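PDB 4XJ6: VC0179-like protein from Escherichia coli, which probably joins GTP and ATP into cyclic GMP-AMP, as a magnesium-dependent nucleotidyltransferase and bacterial homolog of cyclic GMP-AMP synthase. Local coordinates for residues Asn6-His11 / Lys388-Phe393; Asp54-Ala59 / Ala96-Ile101; Pro105-Gln110 / Asp132-Pro137; Met301-Asn306 / Arg335-Pro340. All coordinates share one frame; numbering follows the deposited sequence.

Contact 1: residues Asn6-His11 / Lys388-Phe393; sequences NNYYSH and KINEAF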
# COMPACT_ATOMS: atom_id res chain seq x y z
N ASN A 6 21.59 9.62 -17.25
CA ASN A 6 20.86 10.65 -16.52
C ASN A 6 19.59 11.12 -17.22
O ASN A 6 18.58 11.40 -16.57
CB ASN A 6 21.78 11.85 -16.25
CG ASN A 6 22.76 11.60 -15.12
OD1 ASN A 6 22.48 10.83 -14.20
ND2 ASN A 6 23.92 12.24 -15.19
N ASN A 7 19.65 11.21 -18.55
CA ASN A 7 18.48 11.59 -19.33
C ASN A 7 17.53 10.41 -19.55
O ASN A 7 16.32 10.60 -19.66
CB ASN A 7 18.90 12.19 -20.67
CG ASN A 7 19.11 13.69 -20.60
OD1 ASN A 7 18.17 14.47 -20.74
ND2 ASN A 7 20.35 14.10 -20.37
N TYR A 8 18.09 9.21 -19.62
CA TYR A 8 17.28 7.99 -19.66
C TYR A 8 16.36 7.97 -18.44
O TYR A 8 15.18 7.64 -18.54
CB TYR A 8 18.17 6.75 -19.69
CG TYR A 8 17.46 5.44 -19.40
CD1 TYR A 8 16.94 4.67 -20.43
CD2 TYR A 8 17.31 4.97 -18.10
CE1 TYR A 8 16.28 3.48 -20.18
CE2 TYR A 8 16.66 3.78 -17.83
CZ TYR A 8 16.15 3.04 -18.88
OH TYR A 8 15.50 1.85 -18.63
N TYR A 9 16.92 8.35 -17.30
CA TYR A 9 16.20 8.31 -16.03
C TYR A 9 15.20 9.45 -15.86
O TYR A 9 14.06 9.23 -15.44
CB TYR A 9 17.19 8.33 -14.86
CG TYR A 9 17.90 7.02 -14.61
CD1 TYR A 9 17.19 5.86 -14.30
CD2 TYR A 9 19.29 6.94 -14.64
CE1 TYR A 9 17.83 4.67 -14.06
CE2 TYR A 9 19.95 5.74 -14.40
CZ TYR A 9 19.21 4.61 -14.10
OH TYR A 9 19.84 3.41 -13.86
N SER A 10 15.62 10.67 -16.17
CA SER A 10 14.91 11.86 -15.70
C SER A 10 14.37 12.82 -16.76
O SER A 10 13.80 13.85 -16.41
CB SER A 10 15.83 12.65 -14.77
OG SER A 10 16.96 13.13 -15.49
N HIS A 11 14.56 12.50 -18.04
CA HIS A 11 14.09 13.41 -19.09
C HIS A 11 12.57 13.50 -19.09
O HIS A 11 11.88 12.50 -18.91
CB HIS A 11 14.59 12.96 -20.47
CG HIS A 11 14.51 14.03 -21.51
ND1 HIS A 11 13.61 13.99 -22.56
CD2 HIS A 11 15.22 15.17 -21.68
CE1 HIS A 11 13.76 15.05 -23.32
NE2 HIS A 11 14.74 15.79 -22.81
N LYS A 388 19.69 -3.12 -22.93
CA LYS A 388 20.34 -3.77 -21.81
C LYS A 388 19.80 -3.26 -20.48
O LYS A 388 19.43 -4.05 -19.61
CB LYS A 388 21.85 -3.57 -21.87
CG LYS A 388 22.63 -4.60 -21.07
CD LYS A 388 22.33 -5.99 -21.59
CE LYS A 388 22.71 -7.06 -20.59
NZ LYS A 388 22.54 -8.44 -21.14
N ILE A 389 19.76 -1.94 -20.31
CA ILE A 389 19.27 -1.35 -19.07
C ILE A 389 17.77 -1.56 -18.92
O ILE A 389 17.23 -1.52 -17.82
CB ILE A 389 19.60 0.16 -19.01
CG1 ILE A 389 19.37 0.71 -17.60
CG2 ILE A 389 18.79 0.93 -20.04
CD1 ILE A 389 19.94 2.09 -17.37
N ASN A 390 17.09 -1.80 -20.04
CA ASN A 390 15.66 -2.09 -20.03
C ASN A 390 15.38 -3.53 -19.62
O ASN A 390 14.23 -3.93 -19.50
CB ASN A 390 15.04 -1.80 -21.40
CG ASN A 390 14.67 -0.34 -21.57
OD1 ASN A 390 14.90 0.48 -20.68
ND2 ASN A 390 14.09 -0.01 -22.72
N GLU A 391 16.44 -4.31 -19.42
CA GLU A 391 16.28 -5.64 -18.86
C GLU A 391 16.06 -5.51 -17.36
O GLU A 391 15.53 -6.41 -16.71
CB GLU A 391 17.49 -6.52 -19.16
CG GLU A 391 17.66 -6.86 -20.63
CD GLU A 391 18.90 -7.68 -20.89
OE1 GLU A 391 19.35 -8.39 -19.97
OE2 GLU A 391 19.44 -7.61 -22.02
N ALA A 392 16.48 -4.37 -16.82
CA ALA A 392 16.35 -4.10 -15.39
C ALA A 392 15.02 -3.42 -15.07
O ALA A 392 14.32 -3.82 -14.13
CB ALA A 392 17.51 -3.24 -14.92
N PHE A 393 14.67 -2.40 -15.84
CA PHE A 393 13.49 -1.59 -15.55
C PHE A 393 12.32 -1.89 -16.49
O PHE A 393 11.26 -1.27 -16.38
CB PHE A 393 13.84 -0.10 -15.63
CG PHE A 393 15.00 0.29 -14.76
CD1 PHE A 393 14.86 0.40 -13.39
CD2 PHE A 393 16.24 0.55 -15.32
CE1 PHE A 393 15.92 0.77 -12.59
CE2 PHE A 393 17.31 0.91 -14.52
CZ PHE A 393 17.15 1.02 -13.16

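Contact 2: residues Asp54-Ala59 / Ala96-Ile101; sequences DVRRQA and ARDDFI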
# COMPACT_ATOMS: atom_id res chain seq x y z
N ASP A 54 -31.67 1.76 16.29
CA ASP A 54 -32.97 1.12 16.42
C ASP A 54 -32.98 -0.06 17.38
O ASP A 54 -34.01 -0.36 17.99
CB ASP A 54 -33.47 0.66 15.04
CG ASP A 54 -33.63 1.82 14.07
OD1 ASP A 54 -33.74 2.98 14.52
OD2 ASP A 54 -33.66 1.56 12.84
N VAL A 55 -31.84 -0.73 17.52
CA VAL A 55 -31.71 -1.88 18.41
C VAL A 55 -32.10 -1.53 19.84
O VAL A 55 -33.01 -2.14 20.41
CB VAL A 55 -30.27 -2.44 18.41
CG1 VAL A 55 -30.02 -3.32 19.63
CG2 VAL A 55 -30.00 -3.23 17.14
N ARG A 56 -31.43 -0.54 20.41
CA ARG A 56 -31.70 -0.15 21.79
C ARG A 56 -32.91 0.78 21.85
O ARG A 56 -33.59 0.86 22.88
CB ARG A 56 -30.48 0.53 22.42
CG ARG A 56 -30.08 1.84 21.76
CD ARG A 56 -29.57 2.83 22.80
NE ARG A 56 -28.48 2.26 23.59
CZ ARG A 56 -27.21 2.63 23.49
NH1 ARG A 56 -26.87 3.58 22.63
NH2 ARG A 56 -26.29 2.06 24.24
N ARG A 57 -33.17 1.48 20.76
CA ARG A 57 -34.28 2.42 20.71
C ARG A 57 -35.62 1.70 20.66
O ARG A 57 -36.54 2.03 21.42
CB ARG A 57 -34.14 3.35 19.50
CG ARG A 57 -35.01 4.59 19.57
CD ARG A 57 -34.73 5.40 20.82
NE ARG A 57 -33.33 5.81 20.91
CZ ARG A 57 -32.80 6.43 21.95
NH1 ARG A 57 -33.55 6.73 23.00
NH2 ARG A 57 -31.52 6.77 21.94
N GLN A 58 -35.74 0.71 19.78
CA GLN A 58 -37.01 0.05 19.55
C GLN A 58 -37.06 -1.38 20.11
O GLN A 58 -37.98 -2.14 19.81
CB GLN A 58 -37.32 0.03 18.05
CG GLN A 58 -37.34 1.41 17.42
CD GLN A 58 -37.45 1.37 15.91
OE1 GLN A 58 -37.03 0.40 15.27
NE2 GLN A 58 -38.01 2.42 15.32
N ALA A 59 -36.06 -1.73 20.93
CA ALA A 59 -35.99 -3.04 21.59
C ALA A 59 -36.14 -4.18 20.59
O ALA A 59 -36.88 -5.14 20.84
CB ALA A 59 -37.05 -3.14 22.68
N ALA A 96 -19.64 0.75 23.66
CA ALA A 96 -19.23 0.55 22.27
C ALA A 96 -20.30 1.07 21.32
O ALA A 96 -19.99 1.68 20.30
CB ALA A 96 -18.94 -0.91 22.00
N ARG A 97 -21.56 0.83 21.68
CA ARG A 97 -22.68 1.26 20.85
C ARG A 97 -22.75 2.79 20.79
O ARG A 97 -23.00 3.35 19.73
CB ARG A 97 -24.00 0.70 21.39
CG ARG A 97 -25.15 0.80 20.40
CD ARG A 97 -26.46 0.33 21.01
NE ARG A 97 -26.43 -1.08 21.37
CZ ARG A 97 -26.68 -2.07 20.51
NH1 ARG A 97 -26.97 -1.80 19.25
NH2 ARG A 97 -26.63 -3.33 20.92
N ASP A 98 -22.52 3.44 21.93
CA ASP A 98 -22.51 4.89 22.00
C ASP A 98 -21.47 5.49 21.06
O ASP A 98 -21.75 6.45 20.34
CB ASP A 98 -22.25 5.36 23.43
CG ASP A 98 -23.42 5.11 24.36
OD1 ASP A 98 -24.56 4.98 23.85
OD2 ASP A 98 -23.21 5.04 25.59
N ASP A 99 -20.28 4.90 21.06
CA ASP A 99 -19.21 5.34 20.18
C ASP A 99 -19.58 5.15 18.72
O ASP A 99 -19.40 6.05 17.89
CB ASP A 99 -17.91 4.59 20.49
CG ASP A 99 -17.29 5.01 21.80
OD1 ASP A 99 -17.53 6.16 22.24
OD2 ASP A 99 -16.55 4.20 22.40
N PHE A 100 -20.10 3.96 18.41
CA PHE A 100 -20.45 3.60 17.04
C PHE A 100 -21.49 4.55 16.46
O PHE A 100 -21.36 4.99 15.32
CB PHE A 100 -20.97 2.16 17.00
CG PHE A 100 -21.23 1.65 15.61
CD1 PHE A 100 -20.19 1.50 14.71
CD2 PHE A 100 -22.50 1.29 15.21
CE1 PHE A 100 -20.41 1.03 13.43
CE2 PHE A 100 -22.74 0.82 13.94
CZ PHE A 100 -21.70 0.69 13.04
N ILE A 101 -22.49 4.89 17.26
CA ILE A 101 -23.58 5.76 16.84
C ILE A 101 -23.12 7.22 16.72
O ILE A 101 -23.58 7.96 15.84
CB ILE A 101 -24.76 5.67 17.83
CG1 ILE A 101 -25.36 4.27 17.81
CG2 ILE A 101 -25.83 6.71 17.52
CD1 ILE A 101 -26.38 4.03 18.90

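Contact 3: residues Pro105-Gln110 / Asp132-Pro137; sequences PRFWTQ and DGTYMP. With GH3 (3'-deoxy-guanosine-5'-triphosphate), chain E; GH3 (3'-deoxy-guanosine-5'-triphosphate), chain D.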
# COMPACT_ATOMS: atom_id res chain seq x y z
N PRO A 105 -17.00 7.27 10.28
CA PRO A 105 -15.66 6.82 9.86
C PRO A 105 -14.89 7.93 9.15
O PRO A 105 -15.49 8.73 8.43
CB PRO A 105 -15.96 5.66 8.91
CG PRO A 105 -17.35 5.92 8.42
CD PRO A 105 -18.07 6.53 9.59
N ARG A 106 -13.58 7.98 9.35
CA ARG A 106 -12.74 8.92 8.62
C ARG A 106 -11.89 8.16 7.60
O ARG A 106 -11.68 6.96 7.74
CB ARG A 106 -11.84 9.72 9.57
CG ARG A 106 -12.34 11.13 9.86
CD ARG A 106 -13.58 11.13 10.74
NE ARG A 106 -14.00 12.49 11.07
CZ ARG A 106 -14.97 12.78 11.93
NH1 ARG A 106 -15.63 11.81 12.56
NH2 ARG A 106 -15.28 14.05 12.17
N PHE A 107 -11.42 8.86 6.58
CA PHE A 107 -10.63 8.23 5.53
C PHE A 107 -9.34 9.00 5.26
O PHE A 107 -9.38 10.21 5.01
CB PHE A 107 -11.44 8.10 4.24
CG PHE A 107 -12.75 7.39 4.42
CD1 PHE A 107 -12.82 6.01 4.37
CD2 PHE A 107 -13.92 8.10 4.64
CE1 PHE A 107 -14.02 5.35 4.54
CE2 PHE A 107 -15.12 7.45 4.81
CZ PHE A 107 -15.17 6.07 4.75
N TRP A 108 -8.22 8.30 5.32
CA TRP A 108 -6.92 8.90 5.03
C TRP A 108 -6.05 7.92 4.26
O TRP A 108 -5.88 6.77 4.66
CB TRP A 108 -6.21 9.34 6.32
CG TRP A 108 -6.89 10.48 7.01
CD1 TRP A 108 -7.10 11.73 6.51
CD2 TRP A 108 -7.43 10.49 8.34
NE1 TRP A 108 -7.75 12.51 7.43
CE2 TRP A 108 -7.96 11.77 8.57
CE3 TRP A 108 -7.52 9.53 9.36
CZ2 TRP A 108 -8.57 12.13 9.77
CZ3 TRP A 108 -8.12 9.89 10.55
CH2 TRP A 108 -8.64 11.18 10.75
N THR A 109 -5.50 8.39 3.14
CA THR A 109 -4.65 7.56 2.30
C THR A 109 -3.25 7.41 2.89
O THR A 109 -2.64 8.38 3.34
CB THR A 109 -4.54 8.14 0.88
OG1 THR A 109 -5.85 8.32 0.34
CG2 THR A 109 -3.75 7.21 -0.03
N GLN A 110 -2.74 6.18 2.90
CA GLN A 110 -1.37 5.91 3.30
C GLN A 110 -0.60 5.39 2.09
O GLN A 110 -1.19 5.17 1.03
CB GLN A 110 -1.32 4.91 4.46
CG GLN A 110 -1.68 3.49 4.05
CD GLN A 110 -2.08 2.62 5.22
OE1 GLN A 110 -3.01 2.94 5.96
NE2 GLN A 110 -1.38 1.51 5.40
N ASP A 132 -6.09 3.31 0.95
CA ASP A 132 -6.97 4.25 1.64
C ASP A 132 -7.59 3.60 2.87
O ASP A 132 -8.48 2.75 2.76
CB ASP A 132 -8.06 4.75 0.70
CG ASP A 132 -8.69 6.04 1.19
OD1 ASP A 132 -7.94 6.93 1.64
OD2 ASP A 132 -9.93 6.17 1.12
N GLY A 133 -7.12 4.00 4.05
CA GLY A 133 -7.58 3.41 5.29
C GLY A 133 -8.87 4.00 5.81
O GLY A 133 -9.14 5.19 5.63
N THR A 134 -9.67 3.17 6.46
CA THR A 134 -10.89 3.62 7.13
C THR A 134 -10.65 3.68 8.64
O THR A 134 -10.24 2.69 9.25
CB THR A 134 -12.08 2.70 6.83
OG1 THR A 134 -12.28 2.64 5.41
CG2 THR A 134 -13.34 3.21 7.51
N TYR A 135 -10.90 4.85 9.23
CA TYR A 135 -10.64 5.06 10.65
C TYR A 135 -11.93 5.29 11.43
O TYR A 135 -12.74 6.15 11.07
CB TYR A 135 -9.71 6.26 10.84
CG TYR A 135 -8.32 6.08 10.27
CD1 TYR A 135 -8.10 6.14 8.90
CD2 TYR A 135 -7.22 5.90 11.10
CE1 TYR A 135 -6.83 6.00 8.37
CE2 TYR A 135 -5.95 5.75 10.58
CZ TYR A 135 -5.76 5.80 9.22
OH TYR A 135 -4.50 5.66 8.70
N MET A 136 -12.12 4.52 12.49
CA MET A 136 -13.30 4.70 13.34
C MET A 136 -12.93 5.25 14.70
O MET A 136 -12.27 4.58 15.49
CB MET A 136 -14.05 3.37 13.51
CG MET A 136 -15.35 3.50 14.29
SD MET A 136 -16.53 4.60 13.50
CE MET A 136 -17.83 4.65 14.73
N PRO A 137 -13.34 6.50 14.99
CA PRO A 137 -13.16 7.10 16.31
C PRO A 137 -13.97 6.35 17.37
O PRO A 137 -15.17 6.12 17.19
CB PRO A 137 -13.68 8.53 16.12
CG PRO A 137 -13.63 8.77 14.65
CD PRO A 137 -13.93 7.44 14.03
O3A GH3 E . -0.38 -7.28 0.64
PA GH3 E . -0.36 -7.16 2.25
O1A GH3 E . 1.08 -7.05 2.71
O2A GH3 E . -1.06 -8.32 2.92
O5' GH3 E . -1.11 -5.77 2.55
C5' GH3 E . -1.22 -4.79 1.54
C4' GH3 E . -1.77 -3.51 2.15
O4' GH3 E . -1.96 -3.70 3.54
C3' GH3 E . -0.85 -2.31 2.01
C2' GH3 E . -1.11 -1.51 3.28
O2' GH3 E . -2.06 -0.50 3.03
C1' GH3 E . -1.70 -2.51 4.27
N9 GH3 E . -0.67 -2.85 5.26
C8 GH3 E . 0.17 -3.93 5.15
N7 GH3 E . 0.97 -3.96 6.23
C5 GH3 E . 0.64 -2.93 7.04
C6 GH3 E . 1.15 -2.53 8.27
O6 GH3 E . 2.07 -3.16 8.78
N1 GH3 E . 0.62 -1.42 8.89
C2 GH3 E . -0.41 -0.72 8.30
N2 GH3 E . -0.91 0.35 8.91
N3 GH3 E . -0.91 -1.13 7.07
C4 GH3 E . -0.40 -2.22 6.45
PG GH3 D . 3.31 0.71 -3.71
O1G GH3 D . 4.07 -0.47 -4.25
O2G GH3 D . 1.95 0.29 -3.20
O3G GH3 D . 3.11 1.72 -4.82
O3B GH3 D . 4.18 1.36 -2.53
PB GH3 D . 3.59 1.63 -1.05
O1B GH3 D . 4.40 2.70 -0.38
O2B GH3 D . 2.15 2.07 -1.09
O3A GH3 D . 3.79 0.23 -0.26
PA GH3 D . 2.56 -0.69 0.22
O1A GH3 D . 3.02 -2.13 0.26
O2A GH3 D . 1.35 -0.53 -0.67
O5' GH3 D . 2.19 -0.19 1.70
C5' GH3 D . 1.42 0.97 1.91
C4' GH3 D . 1.57 1.41 3.36
O4' GH3 D . 1.32 0.31 4.21
C3' GH3 D . 2.96 1.92 3.70
C2' GH3 D . 3.13 1.50 5.15
O2' GH3 D . 2.77 2.56 6.00
C1' GH3 D . 2.17 0.34 5.34
N9 GH3 D . 2.94 -0.91 5.37
C8 GH3 D . 3.01 -1.82 4.34
N7 GH3 D . 3.80 -2.85 4.72
C5 GH3 D . 4.22 -2.61 5.99
C6 GH3 D . 5.04 -3.33 6.85
O6 GH3 D . 5.52 -4.41 6.49
N1 GH3 D . 5.31 -2.84 8.11
C2 GH3 D . 4.77 -1.64 8.51
N2 GH3 D . 5.03 -1.17 9.73
N3 GH3 D . 3.96 -0.93 7.65
C4 GH3 D . 3.69 -1.40 6.41
O HOH W 1 -4.30 5.23 6.17

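Contact 4: residues Met301-Asn306 / Arg335-Pro340; sequences MTAVVN and RGVESP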
# COMPACT_ATOMS: atom_id res chain seq x y z
N MET A 301 12.35 0.78 0.07
CA MET A 301 12.52 2.17 0.50
C MET A 301 13.50 2.26 1.67
O MET A 301 14.39 3.11 1.68
CB MET A 301 11.18 2.78 0.90
CG MET A 301 10.23 2.99 -0.27
SD MET A 301 8.51 3.17 0.26
CE MET A 301 8.54 4.79 1.02
N THR A 302 13.33 1.39 2.66
CA THR A 302 14.15 1.40 3.86
C THR A 302 15.60 1.05 3.55
O THR A 302 16.53 1.61 4.14
CB THR A 302 13.62 0.43 4.93
OG1 THR A 302 12.22 0.66 5.13
CG2 THR A 302 14.36 0.61 6.25
N ALA A 303 15.80 0.11 2.64
CA ALA A 303 17.14 -0.29 2.24
C ALA A 303 17.85 0.85 1.52
O ALA A 303 19.04 1.08 1.74
CB ALA A 303 17.10 -1.53 1.36
N VAL A 304 17.12 1.56 0.68
CA VAL A 304 17.69 2.64 -0.13
C VAL A 304 18.12 3.82 0.74
O VAL A 304 19.21 4.35 0.56
CB VAL A 304 16.69 3.12 -1.20
CG1 VAL A 304 17.13 4.45 -1.80
CG2 VAL A 304 16.53 2.07 -2.29
N VAL A 305 17.26 4.22 1.68
CA VAL A 305 17.60 5.34 2.55
C VAL A 305 18.76 4.97 3.47
O VAL A 305 19.54 5.84 3.86
CB VAL A 305 16.40 5.81 3.40
CG1 VAL A 305 15.17 6.04 2.54
CG2 VAL A 305 16.09 4.82 4.50
N ASN A 306 18.87 3.69 3.81
CA ASN A 306 19.96 3.22 4.67
C ASN A 306 21.28 3.34 3.94
O ASN A 306 22.30 3.72 4.52
CB ASN A 306 19.72 1.78 5.12
CG ASN A 306 18.68 1.67 6.22
OD1 ASN A 306 18.31 2.68 6.83
ND2 ASN A 306 18.21 0.46 6.50
N ARG A 335 22.12 -8.06 5.55
CA ARG A 335 22.24 -7.54 6.90
C ARG A 335 20.91 -7.62 7.64
O ARG A 335 20.86 -7.64 8.87
CB ARG A 335 22.73 -6.10 6.90
CG ARG A 335 24.20 -5.92 6.58
CD ARG A 335 24.58 -4.45 6.62
NE ARG A 335 26.02 -4.24 6.47
CZ ARG A 335 26.61 -3.06 6.55
NH1 ARG A 335 25.89 -1.97 6.78
NH2 ARG A 335 27.93 -2.96 6.41
N GLY A 336 19.83 -7.66 6.86
CA GLY A 336 18.49 -7.59 7.42
C GLY A 336 18.01 -6.15 7.37
O GLY A 336 18.76 -5.22 7.64
N VAL A 337 16.74 -5.97 6.99
CA VAL A 337 16.16 -4.64 6.90
C VAL A 337 15.14 -4.43 8.01
O VAL A 337 14.04 -4.98 7.97
CB VAL A 337 15.49 -4.40 5.53
CG1 VAL A 337 15.00 -2.97 5.42
CG2 VAL A 337 16.46 -4.73 4.39
N GLU A 338 15.51 -3.63 9.00
CA GLU A 338 14.62 -3.35 10.12
C GLU A 338 13.56 -2.33 9.73
O GLU A 338 13.80 -1.45 8.90
CB GLU A 338 15.42 -2.85 11.33
CG GLU A 338 16.39 -3.88 11.89
CD GLU A 338 17.20 -3.34 13.05
OE1 GLU A 338 16.85 -2.25 13.56
OE2 GLU A 338 18.18 -3.99 13.45
N SER A 339 12.38 -2.45 10.32
CA SER A 339 11.29 -1.53 10.03
C SER A 339 11.59 -0.13 10.55
O SER A 339 12.11 0.03 11.65
CB SER A 339 9.98 -2.04 10.64
OG SER A 339 8.92 -1.12 10.42
N PRO A 340 11.27 0.90 9.75
CA PRO A 340 11.39 2.29 10.19
C PRO A 340 10.41 2.59 11.32
O PRO A 340 10.52 3.62 11.99
CB PRO A 340 11.07 3.10 8.93
CG PRO A 340 10.33 2.16 8.04
CD PRO A 340 10.88 0.80 8.33
O HOH W 2 16.10 0.81 9.09

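Contact 1: residues Asn6-His11 / Lys388-Phe393
Tyr8 reaches across to Asn390 with its hydroxyl. Tyr8 OH donates to Asn390 OD1 at 2.5 Å, and the approach is almost straight down the C=O bond of the amide, at a C=O...donor angle of 171°. The oxygen lies in the plane of the tyrosine ring, at its edge. Ile389 runs alongside the Tyr8 ring in the opposite sense. Its CD1 makes an off-centre CH-pi contact, 4.2 Å from the centroid of the Tyr8 ring, and Ile389 CG2 sits 3.6 Å from Tyr8 CZ. The edge of the Tyr9 ring turns toward the face of Phe393 in an offset edge-to-face pair, with centroids 5.7 Å apart and planes at 84°. A chi1 of 166° sets the Tyr8 ring opposite the backbone N and carries its hydroxyl to Asn390. Further out, Asn390 ND2 bonds Val397 O. Phe281 stacks on Tyr9, and Leu16 touches both Tyr9 and Phe393. The contact thus packs the N-terminal helix 6-10 onto helix 382-393, the last helix of the chain. In this mostly apolar contact the buried Tyr8 hydroxyl gains an acceptor, and Asn390, held at both ends of its amide, is fixed in rotation.

Contact 2: residues Asp54-Ala59 / Ala96-Ile101
Arg56 and Arg97 have the closest CA atoms of the two helical segments, 9.2 Å apart, so long side chains must span the gap. The Arg56 side chain runs past Arg97 in the opposite direction. Arg97 CD lies over the centre of one face of the Arg56 guanidinium, 3.5 Å from Arg56 CZ. The two guanidinium planes are 70° apart. Arg56 NH1 forms a salt bridge to Asp98 OD1 at 3.0 Å, but the bond is bent, with an N-H...acceptor angle of 133°, and the oxygen is tilted out of the guanidinium plane. Arg56 NH2 has a second acid, Asp94, just before the segment. This is helix-helix packing: the C-terminal end of the long helix 24-57 meets the short helix 94-102, which leads into the nucleotidyltransferase sheet. Bends at chi2 and chi3 lay the Arg56 guanidinium against Arg97 CD. Arg97 in turn sends its guanidinium across Val55. Val55 CG1 sits over one face of that group, 3.4 Å from Arg97 NH1. Arg97 NH1 also donates to Ala52 O and Ile89 O, so backbone carbonyls hold this buried charge. Ile101 CD1 also touches Arg56 NH1, at 3.8 Å.

Contact 3: residues Pro105-Gln110 / Asp132-Pro137
Arg106 and Tyr135 form a hydrogen-bonded pair of an antiparallel strand pair in the mixed sheet of the nucleotidyltransferase domain, where strand 106-110 runs along strand 128-138. Arg106 N donates to Tyr135 O at 2.6 Å, and Tyr135 N returns a bond to Arg106 O at 2.7 Å. The Trp108 and Gly133 pair is looser: Trp108 N to Gly133 O is 3.3 Å.

The buried face carries Phe107, Thr109, Asp132 and Thr134. Phe107 and Thr134 lie side by side, with Thr134 OG1 at the ring edge, 3.3 Å from Phe107 CE1. Thr109 OG1 donates to Asp132 OD1 at 2.8 Å, coming from above the carboxylate plane. Helix 24-57 covers this face. Its Arg38 makes a salt bridge to Asp132 OD1, and its Arg34 bonds Thr109 OG1, so Asp132 OD1 takes bonds from both Thr109 and Arg38.

The other face is more open at Arg106 and Trp108. Trp108 presents the edge of its six-membered ring to the face of Tyr135, with planes at 64° and Trp108 CE3 3.5 Å from Tyr135 CD1. Tyr195 stacks on Tyr135 as well. Toward the active site a water joins Trp108 O, Gln110 OE1 and Tyr135 OH. Tyr195 OH also bonds Gln110 OE1, which leaves the amide nitrogen turned to the nucleotides. Gln110 NE2 donates to O4' of one 3'-deoxy-GTP (chain D) at 3.2 Å.

Contact 4: residues Met301-Asn306 / Arg335-Pro340
Thr302 and Val337 meet where helix 297-310 of the C-terminal domain packs against the loop that follows helix 318-335. The two side chains lie past one another, pointing opposite ways. Val337 CG1 approaches the branch point of the threonine and lies 3.7 Å from Thr302 CB. Its CG1 is anti to the backbone N (chi1 -175°), which carries this methyl to the helix. CG2 is the methyl nearer the Ala303 side chain, with Val337 CG2 and Ala303 CB 4.5 Å apart, a light touch.

Thr302 uses its two branches differently. The methyl CG2 faces the loop backbone, with Thr302 CG2 3.4 Å from Glu338 O. The hydroxyl side meets Pro340, whose ring lies at a slant to the threonine. Thr302 OG1 is 3.5 Å from Pro340 CD, a van der Waals contact. The hydroxyl bonds instead to Ile298 O, one turn back in its own helix, so its polar need is met inside the helix. Trp263 of helix 257-271 touches both Thr302 and Pro340, and Leu348 also touches both.

The loop matters for the ligand because Ser339, between Glu338 and Pro340, belongs to a 3'-deoxy-GTP pocket. Ser339 OG also bonds Asp344, which itself bonds a nucleotide. Beside the Thr302 methyl a water bridges the two segments: it donates to Glu338 O at 3.2 Å and accepts a weak bond from Asn306 ND2 at 3.4 Å.

How the contacts relate
Contact 1 joins segments near the two ends of the chain, and the other three are nested inside the loop it closes. Contacts 2, 3 and 4 follow in series. Contacts 2 and 3 are neighbours, with centres about 22 Å apart. Helix 94-102 runs on into strand 106-110, and Met136 CE packs on Phe100 O at 3.6 Å. Helix 24-57 serves both. Contact 4 lies in the C-terminal domain, and its nearest atoms are about 9 Å from contact 3. The nucleotides bind where these two parts meet, with Gln110 and Ser339 among the pocket residues. Contacts 1 and 2 lie farthest apart, about 59 Å between centres, on opposite sides of the chain's centre.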